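Local atomic coordinates of transcriptional activator of comK gene (Bacillus halodurans, PDB entry 2HQB), a protein that probably binds a small ligand as a BMP-family membrane lipoprotein with a type I periplasmic-binding-protein fold and probably activates transcription of comK. Residues 105-110 / 257-262; 113-118 / 253-258; 138-143 / 208-213. All blocks are in the same frame, centred on the assembly; numbering follows the deposited sequence.

Contact 1: residues 105-110 / 257-262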
loop_
_atom_site.group_PDB
_atom_site.type_symbol
_atom_site.label_atom_id
_atom_site.label_comp_id
_atom_site.label_asym_id
_atom_site.label_seq_id
_atom_site.Cartn_x
_atom_site.Cartn_y
_atom_site.Cartn_z
ATOM N N LEU A 105 2.354 -6.663 9.931
ATOM C CA LEU A 105 1.934 -5.324 9.611
ATOM C C LEU A 105 0.872 -5.321 8.521
ATOM O O LEU A 105 0.970 -6.088 7.554
ATOM C CB LEU A 105 3.165 -4.539 9.155
ATOM C CG LEU A 105 4.327 -4.631 10.137
ATOM C CD1 LEU A 105 5.541 -4.005 9.540
ATOM C CD2 LEU A 105 3.953 -3.915 11.418
ATOM N N HIS A 106 -0.119 -4.446 8.672
ATOM C CA HIS A 106 -1.188 -4.306 7.682
ATOM C C HIS A 106 -1.579 -2.842 7.460
ATOM O O HIS A 106 -1.657 -2.051 8.403
ATOM C CB HIS A 106 -2.428 -5.045 8.135
ATOM C CG HIS A 106 -2.184 -6.476 8.463
ATOM N ND1 HIS A 106 -2.425 -7.493 7.565
ATOM C CD2 HIS A 106 -1.752 -7.066 9.602
ATOM C CE1 HIS A 106 -2.156 -8.650 8.143
ATOM N NE2 HIS A 106 -1.748 -8.420 9.378
ATOM N N PHE A 107 -1.805 -2.473 6.207
ATOM C CA PHE A 107 -2.229 -1.122 5.905
ATOM C C PHE A 107 -3.728 -1.168 5.772
ATOM O O PHE A 107 -4.301 -2.093 5.186
ATOM C CB PHE A 107 -1.622 -0.607 4.616
ATOM C CG PHE A 107 -0.251 -0.074 4.788
ATOM C CD1 PHE A 107 0.856 -0.851 4.483
ATOM C CD2 PHE A 107 -0.057 1.197 5.276
ATOM C CE1 PHE A 107 2.159 -0.359 4.662
ATOM C CE2 PHE A 107 1.230 1.708 5.463
ATOM C CZ PHE A 107 2.346 0.925 5.153
ATOM N N GLU A 108 -4.356 -0.156 6.353
ATOM C CA GLU A 108 -5.792 -0.047 6.337
ATOM C C GLU A 108 -6.167 0.554 4.989
ATOM O O GLU A 108 -5.710 1.638 4.646
ATOM C CB GLU A 108 -6.225 0.822 7.516
ATOM C CG GLU A 108 -7.498 0.331 8.179
ATOM C CD GLU A 108 -7.385 -1.094 8.685
ATOM O OE1 GLU A 108 -6.583 -1.323 9.612
ATOM O OE2 GLU A 108 -8.094 -1.981 8.158
ATOM N N GLY A 109 -6.994 -0.156 4.225
ATOM C CA GLY A 109 -7.354 0.315 2.894
ATOM C C GLY A 109 -8.616 1.118 2.596
ATOM O O GLY A 109 -8.589 1.994 1.735
ATOM N N TYR A 110 -9.722 0.823 3.274
ATOM C CA TYR A 110 -10.979 1.538 3.030
ATOM C C TYR A 110 -10.852 3.068 3.026
ATOM O O TYR A 110 -11.218 3.713 2.044
ATOM C CB TYR A 110 -12.016 1.120 4.063
ATOM C CG TYR A 110 -13.403 1.678 3.822
ATOM C CD1 TYR A 110 -14.306 1.051 2.946
ATOM C CD2 TYR A 110 -13.807 2.853 4.452
ATOM C CE1 TYR A 110 -15.579 1.600 2.709
ATOM C CE2 TYR A 110 -15.062 3.407 4.222
ATOM C CZ TYR A 110 -15.932 2.791 3.355
ATOM O OH TYR A 110 -17.110 3.430 3.096
ATOM N N ASP A 257 -2.369 6.598 12.043
ATOM C CA ASP A 257 -1.018 6.225 12.443
ATOM C C ASP A 257 0.048 6.980 11.663
ATOM O O ASP A 257 1.230 6.839 11.947
ATOM C CB ASP A 257 -0.811 4.720 12.290
ATOM C CG ASP A 257 -1.981 3.900 12.845
ATOM O OD1 ASP A 257 -1.802 2.680 13.062
ATOM O OD2 ASP A 257 -3.082 4.458 13.055
ATOM N N GLY A 258 -0.367 7.777 10.679
ATOM C CA GLY A 258 0.581 8.571 9.886
ATOM C C GLY A 258 1.368 7.928 8.739
ATOM O O GLY A 258 2.290 8.533 8.179
ATOM N N VAL A 259 1.000 6.707 8.371
ATOM C CA VAL A 259 1.704 6.025 7.320
ATOM C C VAL A 259 0.777 5.731 6.163
ATOM O O VAL A 259 1.012 4.811 5.359
ATOM C CB VAL A 259 2.343 4.751 7.854
ATOM C CG1 VAL A 259 3.337 5.102 8.904
ATOM C CG2 VAL A 259 1.295 3.842 8.413
ATOM N N VAL A 260 -0.292 6.516 6.100
ATOM C CA VAL A 260 -1.256 6.410 5.012
ATOM C C VAL A 260 -1.708 7.816 4.717
ATOM O O VAL A 260 -2.009 8.582 5.634
ATOM C CB VAL A 260 -2.483 5.601 5.374
ATOM C CG1 VAL A 260 -3.538 5.784 4.311
ATOM C CG2 VAL A 260 -2.121 4.143 5.476
ATOM N N SER A 261 -1.765 8.157 3.439
ATOM C CA SER A 261 -2.165 9.497 3.059
ATOM C C SER A 261 -2.695 9.627 1.630
ATOM O O SER A 261 -3.040 8.637 0.975
ATOM C CB SER A 261 -0.956 10.403 3.222
ATOM O OG SER A 261 0.110 9.910 2.436
ATOM N N LEU A 262 -2.770 10.873 1.168
ATOM C CA LEU A 262 -3.179 11.170 -0.188
ATOM C C LEU A 262 -1.978 11.855 -0.817
ATOM O O LEU A 262 -1.213 12.521 -0.122
ATOM C CB LEU A 262 -4.378 12.115 -0.229
ATOM C CG LEU A 262 -5.771 11.530 -0.061
ATOM C CD1 LEU A 262 -6.737 12.498 -0.665
ATOM C CD2 LEU A 262 -5.904 10.222 -0.770
#
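The hinge between the two lobes of a type I periplasmic-binding-protein fold brings Phe107 against Val259 and Val260. Residues 105-110 finish strand 102-107 of the all-parallel sheet and cross to helix 110-122 in the other lobe. Residues 257-262 lead from the neighbouring crossing into strand 260-262, the antiparallel edge strand of the second sheet. Phe107 reaches across with one edge of its ring. CE2 of Phe107 meets CG2 of Val259 at 3.6 Å, while the next ring atom along the same edge, CD2, lies 3.6 Å from CG2 of Val260. The carbonyl oxygen of Val259 also approaches this edge, near the plane of the ring. The Phe107 side chain runs roughly perpendicular to that of Val259 but antiparallel alongside that of Val260. With CG1 of Val260 anti to the backbone N (chi1 168°), CG2 is the branch left facing the ring; the main chains remain well apart, with Phe107 CA 7.6 Å from Val260 CA. Beyond the valines, Val230 and Leu233 of helix 230-240 also pack on Phe107. No hydrogen bond links the two segments, so that the two crossings meet here through apolar packing at the ring edge, without a polar tie between them.

Contact 2: residues 113-118 / 253-258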
loop_
_atom_site.group_PDB
_atom_site.type_symbol
_atom_site.label_atom_id
_atom_site.label_comp_id
_atom_site.label_asym_id
_atom_site.label_seq_id
_atom_site.Cartn_x
_atom_site.Cartn_y
_atom_site.Cartn_z
ATOM N N GLY A 113 -9.163 4.808 0.103
ATOM C CA GLY A 113 -9.916 4.627 -1.122
ATOM C C GLY A 113 -11.092 5.570 -1.202
ATOM O O GLY A 113 -11.441 6.083 -2.266
ATOM N N TYR A 114 -11.697 5.796 -0.046
ATOM C CA TYR A 114 -12.836 6.661 0.065
ATOM C C TYR A 114 -12.427 8.057 -0.376
ATOM O O TYR A 114 -12.888 8.561 -1.402
ATOM C CB TYR A 114 -13.296 6.633 1.508
ATOM C CG TYR A 114 -14.655 7.230 1.760
ATOM C CD1 TYR A 114 -15.823 6.504 1.509
ATOM C CD2 TYR A 114 -14.773 8.511 2.278
ATOM C CE1 TYR A 114 -17.065 7.044 1.776
ATOM C CE2 TYR A 114 -16.002 9.056 2.545
ATOM C CZ TYR A 114 -17.141 8.326 2.299
ATOM O OH TYR A 114 -18.347 8.892 2.630
ATOM N N PHE A 115 -11.549 8.682 0.394
ATOM C CA PHE A 115 -11.076 10.025 0.076
ATOM C C PHE A 115 -10.579 10.162 -1.352
ATOM O O PHE A 115 -10.758 11.218 -1.970
ATOM C CB PHE A 115 -9.960 10.420 1.041
ATOM C CG PHE A 115 -10.376 10.371 2.456
ATOM C CD1 PHE A 115 -11.425 11.161 2.894
ATOM C CD2 PHE A 115 -9.803 9.469 3.323
ATOM C CE1 PHE A 115 -11.903 11.049 4.166
ATOM C CE2 PHE A 115 -10.277 9.348 4.614
ATOM C CZ PHE A 115 -11.338 10.142 5.035
ATOM N N GLY A 116 -9.929 9.107 -1.856
ATOM C CA GLY A 116 -9.431 9.099 -3.219
ATOM C C GLY A 116 -10.621 9.136 -4.161
ATOM O O GLY A 116 -10.615 9.842 -5.171
ATOM N N GLY A 117 -11.644 8.357 -3.820
ATOM C CA GLY A 117 -12.859 8.329 -4.610
ATOM C C GLY A 117 -13.594 9.672 -4.593
ATOM O O GLY A 117 -14.311 9.999 -5.548
HETATM N N MSE A 118 -13.456 10.463 -3.527
HETATM C CA MSE A 118 -14.140 11.761 -3.545
HETATM C C MSE A 118 -13.518 12.609 -4.661
HETATM O O MSE A 118 -14.231 13.137 -5.528
HETATM C CB MSE A 118 -14.019 12.501 -2.211
HETATM C CG MSE A 118 -14.970 12.027 -1.116
HETATM SE SE MSE A 118 -14.384 12.646 0.690
HETATM C CE MSE A 118 -14.584 14.584 0.465
ATOM N N TYR A 253 -2.384 -0.322 10.425
ATOM C CA TYR A 253 -2.068 1.099 10.267
ATOM C C TYR A 253 -2.941 1.815 9.249
ATOM O O TYR A 253 -3.316 1.235 8.232
ATOM C CB TYR A 253 -0.597 1.233 9.913
ATOM C CG TYR A 253 0.295 0.552 10.922
ATOM C CD1 TYR A 253 0.349 -0.835 11.018
ATOM C CD2 TYR A 253 1.064 1.291 11.790
ATOM C CE1 TYR A 253 1.155 -1.457 11.964
ATOM C CE2 TYR A 253 1.870 0.685 12.729
ATOM C CZ TYR A 253 1.915 -0.684 12.817
ATOM O OH TYR A 253 2.711 -1.249 13.785
ATOM N N ASP A 254 -3.259 3.079 9.521
ATOM C CA ASP A 254 -4.149 3.845 8.640
ATOM C C ASP A 254 -3.788 5.312 8.704
ATOM O O ASP A 254 -2.687 5.655 9.134
ATOM C CB ASP A 254 -5.595 3.664 9.105
ATOM C CG ASP A 254 -6.606 3.942 8.027
ATOM O OD1 ASP A 254 -6.229 4.507 6.984
ATOM O OD2 ASP A 254 -7.791 3.599 8.238
ATOM N N PHE A 255 -4.706 6.185 8.291
ATOM C CA PHE A 255 -4.440 7.635 8.320
ATOM C C PHE A 255 -4.065 8.171 9.695
ATOM O O PHE A 255 -3.278 9.097 9.813
ATOM C CB PHE A 255 -5.641 8.417 7.831
ATOM C CG PHE A 255 -5.696 8.597 6.337
ATOM C CD1 PHE A 255 -6.483 7.762 5.548
ATOM C CD2 PHE A 255 -5.066 9.680 5.733
ATOM C CE1 PHE A 255 -6.657 8.014 4.188
ATOM C CE2 PHE A 255 -5.238 9.933 4.371
ATOM C CZ PHE A 255 -6.039 9.102 3.600
ATOM N N GLN A 256 -4.644 7.581 10.731
ATOM C CA GLN A 256 -4.384 7.999 12.102
ATOM C C GLN A 256 -2.953 7.677 12.552
ATOM O O GLN A 256 -2.376 8.405 13.345
ATOM C CB GLN A 256 -5.384 7.321 13.039
ATOM C CG GLN A 256 -6.769 7.076 12.421
ATOM C CD GLN A 256 -7.026 5.600 12.125
ATOM O OE1 GLN A 256 -6.696 4.738 12.936
ATOM N NE2 GLN A 256 -7.624 5.307 10.974
ATOM N N ASP A 257 -2.369 6.598 12.043
ATOM C CA ASP A 257 -1.018 6.225 12.443
ATOM C C ASP A 257 0.048 6.980 11.663
ATOM O O ASP A 257 1.230 6.839 11.947
ATOM C CB ASP A 257 -0.811 4.720 12.290
ATOM C CG ASP A 257 -1.981 3.900 12.845
ATOM O OD1 ASP A 257 -1.802 2.680 13.062
ATOM O OD2 ASP A 257 -3.082 4.458 13.055
ATOM N N GLY A 258 -0.367 7.777 10.679
ATOM C CA GLY A 258 0.581 8.571 9.886
ATOM C C GLY A 258 1.368 7.928 8.739
ATOM O O GLY A 258 2.290 8.533 8.179
#
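A buried edge-to-face aromatic contact between Phe115 and Phe255 joins helix 110-122 to the connection between strands 249-253 and 260-262, close to the hinge. The helix belongs to the second lobe, and the connection is one of the chain crossings between the lobes. The edge of the Phe115 ring is directed toward the face of Phe255 in an offset, T-shaped pair, with ring centroids 5.3 Å apart and planes at 87°. Its leading atom is CD2, which lies 3.6 Å from CE1 of Phe255 and 3.8 Å from CZ of the same ring; Phe115 CE2 follows a little farther back. The two side chains bridge a gap of 10.8 Å between the CA atoms of Phe115 and Phe255, each pointing toward the opposite segment. In Phe115, CG is opposite the carbonyl carbon (chi1 -58°), carrying the ring off the helix surface toward the connection. Phe255 starts a short run of helical backbone angles, and its N makes a weak hydrogen bond to OD1 of the preceding Asp254. The other oxygen of that carboxylate, OD2, is hydrogen-bonded to the hydroxyl of Tyr284 in helix 271-286, whose residues Ala280 and Ile281 also pack on Phe115. Such packing of a crossing connection against the first helix of the second lobe fits the three-stranded interlobe hinge characteristic of type I periplasmic binding proteins.

Contact 3: residues 138-143 / 208-213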
loop_
_atom_site.group_PDB
_atom_site.type_symbol
_atom_site.label_atom_id
_atom_site.label_comp_id
_atom_site.label_asym_id
_atom_site.label_seq_id
_atom_site.Cartn_x
_atom_site.Cartn_y
_atom_site.Cartn_z
ATOM N N GLN A 138 -10.265 -6.327 -1.692
ATOM C CA GLN A 138 -9.464 -5.123 -1.508
ATOM C C GLN A 138 -10.333 -3.999 -0.928
ATOM O O GLN A 138 -11.251 -3.500 -1.589
ATOM C CB GLN A 138 -8.829 -4.691 -2.848
ATOM C CG GLN A 138 -7.709 -5.607 -3.335
ATOM C CD GLN A 138 -7.098 -5.202 -4.670
ATOM O OE1 GLN A 138 -6.719 -4.045 -4.891
ATOM N NE2 GLN A 138 -6.981 -6.169 -5.564
ATOM N N PRO A 139 -10.072 -3.601 0.328
ATOM C CA PRO A 139 -10.818 -2.539 0.998
ATOM C C PRO A 139 -10.959 -1.308 0.130
ATOM O O PRO A 139 -12.063 -0.798 -0.023
ATOM C CB PRO A 139 -9.984 -2.288 2.240
ATOM C CG PRO A 139 -9.605 -3.646 2.599
ATOM C CD PRO A 139 -9.110 -4.191 1.270
ATOM N N GLU A 140 -9.842 -0.838 -0.433
ATOM C CA GLU A 140 -9.829 0.328 -1.317
ATOM C C GLU A 140 -11.003 0.321 -2.318
ATOM O O GLU A 140 -11.532 1.385 -2.669
ATOM C CB GLU A 140 -8.533 0.371 -2.135
ATOM C CG GLU A 140 -7.280 -0.198 -1.453
ATOM C CD GLU A 140 -7.001 -1.677 -1.760
ATOM O OE1 GLU A 140 -7.138 -2.084 -2.937
ATOM O OE2 GLU A 140 -6.619 -2.427 -0.825
ATOM N N VAL A 141 -11.397 -0.864 -2.792
ATOM C CA VAL A 141 -12.485 -0.915 -3.752
ATOM C C VAL A 141 -13.785 -0.349 -3.152
ATOM O O VAL A 141 -14.459 0.445 -3.802
ATOM C CB VAL A 141 -12.717 -2.354 -4.300
ATOM C CG1 VAL A 141 -13.780 -2.348 -5.407
ATOM C CG2 VAL A 141 -11.436 -2.899 -4.854
ATOM N N GLU A 142 -14.127 -0.734 -1.921
ATOM C CA GLU A 142 -15.360 -0.242 -1.284
ATOM C C GLU A 142 -15.243 1.241 -0.995
ATOM O O GLU A 142 -16.004 2.064 -1.493
ATOM C CB GLU A 142 -15.668 -0.968 0.042
ATOM C CG GLU A 142 -16.172 -2.418 -0.069
ATOM C CD GLU A 142 -15.046 -3.492 -0.005
ATOM O OE1 GLU A 142 -14.115 -3.477 -0.857
ATOM O OE2 GLU A 142 -15.108 -4.361 0.906
ATOM N N GLY A 143 -14.275 1.574 -0.173
ATOM C CA GLY A 143 -14.071 2.953 0.173
ATOM C C GLY A 143 -14.052 3.845 -1.034
ATOM O O GLY A 143 -14.409 4.999 -0.915
ATOM N N ILE A 208 -6.103 7.909 -10.447
ATOM C CA ILE A 208 -5.762 8.070 -9.024
ATOM C C ILE A 208 -4.542 7.168 -8.756
ATOM O O ILE A 208 -4.573 5.971 -9.066
ATOM C CB ILE A 208 -6.897 7.625 -8.048
ATOM C CG1 ILE A 208 -8.148 8.491 -8.229
ATOM C CG2 ILE A 208 -6.414 7.768 -6.606
ATOM C CD1 ILE A 208 -7.904 9.948 -8.028
ATOM N N GLY A 209 -3.470 7.743 -8.210
ATOM C CA GLY A 209 -2.280 6.961 -7.904
ATOM C C GLY A 209 -2.499 5.833 -6.889
ATOM O O GLY A 209 -3.359 5.914 -6.004
ATOM N N TYR A 210 -1.697 4.780 -7.005
ATOM C CA TYR A 210 -1.809 3.632 -6.115
ATOM C C TYR A 210 -0.533 3.303 -5.334
ATOM O O TYR A 210 0.511 3.059 -5.929
ATOM C CB TYR A 210 -2.215 2.391 -6.915
ATOM C CG TYR A 210 -2.666 1.260 -6.035
ATOM C CD1 TYR A 210 -3.827 1.399 -5.247
ATOM C CD2 TYR A 210 -1.945 0.058 -5.971
ATOM C CE1 TYR A 210 -4.268 0.378 -4.421
ATOM C CE2 TYR A 210 -2.372 -0.988 -5.132
ATOM C CZ TYR A 210 -3.547 -0.812 -4.354
ATOM O OH TYR A 210 -3.992 -1.802 -3.493
ATOM N N VAL A 211 -0.647 3.271 -4.008
ATOM C CA VAL A 211 0.455 2.939 -3.099
ATOM C C VAL A 211 1.665 3.857 -3.169
ATOM O O VAL A 211 2.466 3.869 -2.255
ATOM C CB VAL A 211 0.890 1.468 -3.293
ATOM C CG1 VAL A 211 1.997 1.119 -2.374
ATOM C CG2 VAL A 211 -0.299 0.537 -3.007
ATOM N N GLY A 212 1.786 4.651 -4.230
ATOM C CA GLY A 212 2.908 5.566 -4.360
ATOM C C GLY A 212 2.439 6.968 -4.735
ATOM O O GLY A 212 1.371 7.140 -5.297
ATOM N N ASP A 213 3.241 7.989 -4.461
ATOM C CA ASP A 213 2.830 9.345 -4.800
ATOM C C ASP A 213 2.487 9.540 -6.259
ATOM O O ASP A 213 1.794 10.507 -6.598
ATOM C CB ASP A 213 3.868 10.355 -4.419
ATOM C CG ASP A 213 3.362 11.748 -4.575
ATOM O OD1 ASP A 213 2.371 12.079 -3.896
ATOM O OD2 ASP A 213 3.951 12.508 -5.381
#
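Tyr210 and Glu140 carry most of this buried contact, with Gln138 adding a smaller share. Tyr210 stands near the end of strand 206-211, in the sheet of the second lobe, and Glu140 lies in the first turn of helix 139-150; the CA atoms of Glu140 and Tyr210 are 9.9 Å apart, a gap spanned by their side chains. The tyrosine directs its phenol outward from the strand, CG lying opposite its own backbone N (chi1 -166°), which brings the hydroxyl to the helix start. There Tyr210 OH donates a weak hydrogen bond to OE1 of Glu140 at 3.2 Å. That oxygen approaches at the edge of the ring, near its plane, while the carboxylate as a whole is turned 63° from it. The glutamate chain is bent at chi2 (93°), and its second oxygen, OE2, stays farther off, 3.8 Å from Tyr210 OH. Gln138 packs beside Tyr210 from just before the helix, and its backbone O accepts a hydrogen bond from Val141 N at 2.9 Å. Around the group, Ala188, Asp190 and Thr226 touch Tyr210, while Met112 of helix 110-122 touches Glu140. In proteins of this fold, C-terminal strand ends and helix starts of one lobe usually border the interlobe cleft, and this pair probably does likewise. A carboxylate in the first turn of a helix could be favoured electrostatically by the helix dipole. All three touching residues are buried, and the weak hydrogen bond implies a modest polar tie between helix and strand.

Contacts 1 and 2 both involve the connection between strands 249-253 and 260-262, sharing Asp257 and Gly258, and their centres lie about 6 Å apart. Probable backbone hydrogen bonds of His106 and Glu108 with Tyr253 join them directly. Contact 3 instead stays within the second lobe, yet Tyr110 and Tyr114 pack on its helix start, and its strand 206-211 shares one mixed sheet with strand 260-262 of contact 1. Contacts 2 and 3 are buried and contact 1 only partly so. Their chemistry differs: aliphatic against aromatic at the hinge crossings, aromatic against aromatic where helix 110-122 meets a crossing, and a weak polar bond between a helix start and a strand end.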